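PDB 2FVG: endoglucanase from Thermotoga maritima, which probably acts as a metal-dependent aminopeptidase of the M42 family, despite its endoglucanase name, using two divalent metal cations per subunit. Local coordinates for residues A[242-255]-A[293-305]. Numbering follows the deposited sequence.
With EDO (1,2-ethanediol), chain D.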
loop_
_atom_site.group_PDB
_atom_site.type_symbol
_atom_site.label_atom_id
_atom_site.label_comp_id
_atom_site.label_asym_id
_atom_site.label_seq_id
_atom_site.Cartn_x
_atom_site.Cartn_y
_atom_site.Cartn_z
ATOM N N GLY A 242 -12.226 10.501 -8.777
ATOM C CA GLY A 242 -11.018 10.120 -9.518
ATOM C C GLY A 242 -9.735 10.095 -8.702
ATOM O O GLY A 242 -9.750 10.399 -7.516
ATOM N N PRO A 243 -8.624 9.659 -9.321
ATOM C CA PRO A 243 -7.368 9.699 -8.590
ATOM C C PRO A 243 -7.004 11.130 -8.225
ATOM O O PRO A 243 -7.265 12.067 -9.013
ATOM C CB PRO A 243 -6.348 9.153 -9.589
ATOM C CG PRO A 243 -7.012 9.317 -10.965
ATOM C CD PRO A 243 -8.473 9.088 -10.678
ATOM N N ALA A 244 -6.390 11.282 -7.054
ATOM C CA ALA A 244 -5.937 12.572 -6.520
ATOM C C ALA A 244 -4.514 12.835 -6.969
ATOM O O ALA A 244 -3.667 11.962 -6.851
ATOM C CB ALA A 244 -5.972 12.566 -4.954
ATOM N N ILE A 245 -4.243 14.048 -7.455
ATOM C CA ILE A 245 -2.905 14.421 -7.930
ATOM C C ILE A 245 -2.315 15.353 -6.864
ATOM O O ILE A 245 -2.863 16.419 -6.593
ATOM C CB ILE A 245 -2.996 15.028 -9.365
ATOM C CG1 ILE A 245 -3.674 14.011 -10.298
ATOM C CG2 ILE A 245 -1.618 15.337 -9.946
ATOM C CD1 ILE A 245 -3.943 14.546 -11.684
ATOM N N THR A 246 -1.253 14.906 -6.189
ATOM C CA THR A 246 -0.626 15.690 -5.151
ATOM C C THR A 246 0.139 16.892 -5.706
ATOM O O THR A 246 0.894 16.777 -6.672
ATOM C CB THR A 246 0.295 14.805 -4.283
ATOM O OG1 THR A 246 -0.485 13.763 -3.701
ATOM C CG2 THR A 246 0.936 15.580 -3.178
ATOM N N PHE A 247 -0.064 18.047 -5.086
ATOM C CA PHE A 247 0.619 19.281 -5.486
ATOM C C PHE A 247 1.873 19.521 -4.629
ATOM O O PHE A 247 2.901 19.956 -5.137
ATOM C CB PHE A 247 -0.345 20.479 -5.418
ATOM C CG PHE A 247 0.293 21.805 -5.779
ATOM C CD1 PHE A 247 0.414 22.203 -7.108
ATOM C CD2 PHE A 247 0.757 22.658 -4.789
ATOM C CE1 PHE A 247 0.999 23.426 -7.434
ATOM C CE2 PHE A 247 1.341 23.887 -5.113
ATOM C CZ PHE A 247 1.457 24.269 -6.431
ATOM N N TYR A 248 1.764 19.240 -3.336
ATOM C CA TYR A 248 2.850 19.381 -2.392
ATOM C C TYR A 248 2.827 18.166 -1.477
ATOM O O TYR A 248 1.753 17.776 -1.000
ATOM C CB TYR A 248 2.657 20.652 -1.560
ATOM C CG TYR A 248 3.533 20.733 -0.319
ATOM C CD1 TYR A 248 4.840 21.218 -0.391
ATOM C CD2 TYR A 248 3.041 20.334 0.931
ATOM C CE1 TYR A 248 5.644 21.293 0.761
ATOM C CE2 TYR A 248 3.828 20.409 2.082
ATOM C CZ TYR A 248 5.124 20.892 1.991
ATOM O OH TYR A 248 5.892 20.976 3.137
ATOM N N HIS A 249 4.002 17.593 -1.200
ATOM C CA HIS A 249 4.077 16.385 -0.383
ATOM C C HIS A 249 5.079 16.466 0.769
ATOM O O HIS A 249 4.976 15.691 1.723
ATOM C CB HIS A 249 4.411 15.192 -1.278
ATOM C CG HIS A 249 4.107 13.862 -0.665
ATOM N ND1 HIS A 249 4.921 13.260 0.269
ATOM C CD2 HIS A 249 3.084 13.001 -0.882
ATOM C CE1 HIS A 249 4.407 12.090 0.610
ATOM N NE2 HIS A 249 3.291 11.908 -0.080
ATOM N N ARG A 250 6.039 17.388 0.678
ATOM C CA ARG A 250 7.097 17.605 1.708
ATOM C C ARG A 250 8.111 16.468 1.772
ATOM O O ARG A 250 9.256 16.675 2.179
ATOM C CB ARG A 250 6.540 17.889 3.119
ATOM C CG ARG A 250 5.952 16.692 3.866
ATOM N N GLY A 251 7.669 15.269 1.396
ATOM C CA GLY A 251 8.528 14.088 1.348
ATOM C C GLY A 251 9.109 13.890 -0.043
ATOM O O GLY A 251 10.167 13.282 -0.192
ATOM N N TYR A 252 8.417 14.408 -1.061
ATOM C CA TYR A 252 8.861 14.293 -2.458
ATOM C C TYR A 252 8.934 15.648 -3.170
ATOM O O TYR A 252 8.054 16.490 -3.006
ATOM C CB TYR A 252 7.961 13.327 -3.253
ATOM C CG TYR A 252 7.861 11.937 -2.662
ATOM C CD1 TYR A 252 8.960 11.072 -2.669
ATOM C CD2 TYR A 252 6.666 11.477 -2.113
ATOM C CE1 TYR A 252 8.880 9.788 -2.120
ATOM C CE2 TYR A 252 6.569 10.187 -1.567
ATOM C CZ TYR A 252 7.679 9.348 -1.576
ATOM O OH TYR A 252 7.597 8.075 -1.047
ATOM N N VAL A 253 9.998 15.854 -3.943
ATOM C CA VAL A 253 10.155 17.066 -4.723
ATOM C C VAL A 253 9.271 16.881 -5.949
ATOM O O VAL A 253 9.617 16.108 -6.847
ATOM C CB VAL A 253 11.624 17.317 -5.157
ATOM C CG1 VAL A 253 11.752 18.651 -5.908
ATOM C CG2 VAL A 253 12.569 17.326 -3.945
ATOM N N ILE A 254 8.116 17.560 -5.941
ATOM C CA ILE A 254 7.120 17.555 -7.037
ATOM C C ILE A 254 7.159 18.871 -7.811
ATOM O O ILE A 254 6.366 19.779 -7.528
ATOM C CB ILE A 254 5.634 17.343 -6.565
ATOM C CG1 ILE A 254 5.505 16.131 -5.628
ATOM C CG2 ILE A 254 4.696 17.175 -7.803
ATOM C CD1 ILE A 254 4.102 15.803 -5.251
ATOM N N PRO A 255 8.063 18.962 -8.802
ATOM C CA PRO A 255 8.193 20.157 -9.626
ATOM C C PRO A 255 6.921 20.433 -10.404
ATOM O O PRO A 255 6.167 19.513 -10.704
ATOM C CB PRO A 255 9.338 19.802 -10.583
ATOM C CG PRO A 255 9.390 18.310 -10.591
ATOM C CD PRO A 255 9.025 17.919 -9.202
ATOM N N TYR A 293 13.223 10.489 -1.942
ATOM C CA TYR A 293 13.974 9.892 -3.046
ATOM C C TYR A 293 15.159 10.724 -3.542
ATOM O O TYR A 293 16.242 10.184 -3.772
ATOM C CB TYR A 293 13.068 9.564 -4.245
ATOM C CG TYR A 293 12.276 8.264 -4.166
ATOM C CD1 TYR A 293 12.892 7.062 -3.772
ATOM C CD2 TYR A 293 10.941 8.213 -4.583
ATOM C CE1 TYR A 293 12.175 5.858 -3.730
ATOM C CE2 TYR A 293 10.215 7.015 -4.548
ATOM C CZ TYR A 293 10.835 5.844 -4.117
ATOM O OH TYR A 293 10.129 4.659 -4.081
ATOM N N GLY A 294 14.948 12.024 -3.734
ATOM C CA GLY A 294 15.999 12.910 -4.240
ATOM C C GLY A 294 15.881 13.180 -5.735
ATOM O O GLY A 294 16.669 13.939 -6.295
ATOM N N VAL A 295 14.909 12.542 -6.382
ATOM C CA VAL A 295 14.653 12.756 -7.801
ATOM C C VAL A 295 13.263 13.380 -7.975
ATOM O O VAL A 295 12.395 13.195 -7.131
ATOM C CB VAL A 295 14.772 11.438 -8.637
ATOM C CG1 VAL A 295 16.147 10.827 -8.437
ATOM C CG2 VAL A 295 13.655 10.426 -8.310
ATOM N N PRO A 296 13.057 14.136 -9.063
ATOM C CA PRO A 296 11.755 14.731 -9.358
ATOM C C PRO A 296 10.698 13.640 -9.308
ATOM O O PRO A 296 10.871 12.595 -9.913
ATOM C CB PRO A 296 11.916 15.178 -10.811
ATOM C CG PRO A 296 13.346 15.508 -10.921
ATOM C CD PRO A 296 14.046 14.453 -10.109
ATOM N N ALA A 297 9.614 13.865 -8.578
ATOM C CA ALA A 297 8.573 12.856 -8.475
ATOM C C ALA A 297 7.183 13.434 -8.547
ATOM O O ALA A 297 6.982 14.635 -8.358
ATOM C CB ALA A 297 8.741 12.055 -7.185
ATOM N N GLY A 298 6.231 12.565 -8.852
ATOM C CA GLY A 298 4.824 12.884 -8.833
ATOM C C GLY A 298 4.193 11.883 -7.873
ATOM O O GLY A 298 4.758 10.795 -7.624
ATOM N N VAL A 299 3.057 12.254 -7.289
ATOM C CA VAL A 299 2.315 11.338 -6.420
ATOM C C VAL A 299 0.877 11.296 -6.911
ATOM O O VAL A 299 0.256 12.344 -7.155
ATOM C CB VAL A 299 2.340 11.764 -4.931
ATOM C CG1 VAL A 299 1.611 10.748 -4.060
ATOM C CG2 VAL A 299 3.768 11.941 -4.430
ATOM N N ILE A 300 0.371 10.085 -7.094
ATOM C CA ILE A 300 -0.999 9.833 -7.508
ATOM C C ILE A 300 -1.654 8.902 -6.477
ATOM O O ILE A 300 -1.087 7.866 -6.102
ATOM C CB ILE A 300 -1.016 9.224 -8.904
ATOM C CG1 ILE A 300 -0.443 10.243 -9.895
ATOM C CG2 ILE A 300 -2.430 8.895 -9.338
ATOM C CD1 ILE A 300 -0.132 9.665 -11.249
ATOM N N SER A 301 -2.832 9.277 -5.999
ATOM C CA SER A 301 -3.489 8.481 -4.983
ATOM C C SER A 301 -4.915 8.074 -5.320
ATOM O O SER A 301 -5.697 8.863 -5.870
ATOM C CB SER A 301 -3.533 9.269 -3.668
ATOM O OG SER A 301 -2.250 9.673 -3.265
ATOM N N THR A 302 -5.239 6.836 -4.989
ATOM C CA THR A 302 -6.599 6.346 -5.055
ATOM C C THR A 302 -7.258 6.802 -3.732
ATOM O O THR A 302 -6.714 6.572 -2.652
ATOM C CB THR A 302 -6.636 4.804 -5.172
ATOM O OG1 THR A 302 -5.951 4.424 -6.364
ATOM C CG2 THR A 302 -8.100 4.275 -5.271
ATOM N N PRO A 303 -8.410 7.489 -3.808
ATOM C CA PRO A 303 -9.104 7.886 -2.569
ATOM C C PRO A 303 -9.643 6.663 -1.819
ATOM O O PRO A 303 -10.012 5.673 -2.440
ATOM C CB PRO A 303 -10.302 8.717 -3.079
ATOM C CG PRO A 303 -9.966 9.081 -4.484
ATOM C CD PRO A 303 -9.122 7.945 -5.013
ATOM N N ALA A 304 -9.666 6.737 -0.493
ATOM C CA ALA A 304 -10.245 5.694 0.345
ATOM C C ALA A 304 -10.937 6.441 1.477
ATOM O O ALA A 304 -10.583 7.573 1.764
ATOM C CB ALA A 304 -9.145 4.782 0.910
ATOM N N ARG A 305 -11.923 5.821 2.117
ATOM C CA ARG A 305 -12.581 6.427 3.265
ATOM C C ARG A 305 -12.722 5.380 4.356
ATOM O O ARG A 305 -13.201 4.285 4.085
ATOM C CB ARG A 305 -13.966 6.967 2.863
ATOM C CG ARG A 305 -14.750 7.582 4.005
ATOM C CD ARG A 305 -15.891 8.491 3.523
ATOM N NE ARG A 305 -16.517 9.188 4.657
ATOM C CZ ARG A 305 -17.800 9.093 5.029
ATOM N NH1 ARG A 305 -18.687 8.376 4.333
ATOM N NH2 ARG A 305 -18.214 9.773 6.085
HETATM C C1 EDO D . 12.801 1.786 -0.206
HETATM O O1 EDO D . 12.543 1.004 0.970
HETATM C C2 EDO D . 11.653 2.761 -0.461
HETATM O O2 EDO D . 11.809 3.387 -1.743
HETATM O O HOH W 1 -2.054 12.042 -4.478
HETATM O O HOH W 2 1.737 14.733 -8.271
HETATM O O HOH W 3 11.843 13.135 -4.251
#
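Gly242 O sits 3.3 Å from Pro303 CG beside the short strand 244-245, which pairs antiparallel with strand 297-305 in the mixed sheet of the M42 peptidase fold. Ala244 and Ser301 form a hydrogen-bonded pair, each N-H meeting the other's carbonyl, and Ile245 faces Ile300 as the following non-hydrogen-bonded pair. Thr246 N donates a further hydrogen bond to Val299 O, while water 1 links Ala244 O, Thr246 OG1 and Ser301 OG. Residues 247-251 loop away and the chain returns at Tyr252. With Val299 CG1 anti to the backbone N (chi1 -177°), CG2 meets both His249 CD2, at 3.8 Å, and Tyr252 CD2, at 3.7 Å; Tyr252 CD2 also lies over one face of the imidazole, displaced toward its rim. His249 touches Glu220, and Tyr252 lies about 5 Å, side chain to side chain, from His61, both predicted ligands of one zinc ion. Tyr252 CE1 comes within 3.6 Å of Tyr293 CD2, the ring planes inclined at 34°, and Tyr293 OH hydrogen-bonds Ser59 OG and 1,2-ethanediol O2. Replacing Tyr293 by alanine is likely to uncover this flank of Tyr252 and leave Ser59 OG without its phenolic partner. Val253 O accepts a nearly axial hydrogen bond from Ala297 N at 2.8 Å, and Ile254 CD1 meets Val299 CG2 at 4.0 Å, the side chains crossing at about a right angle.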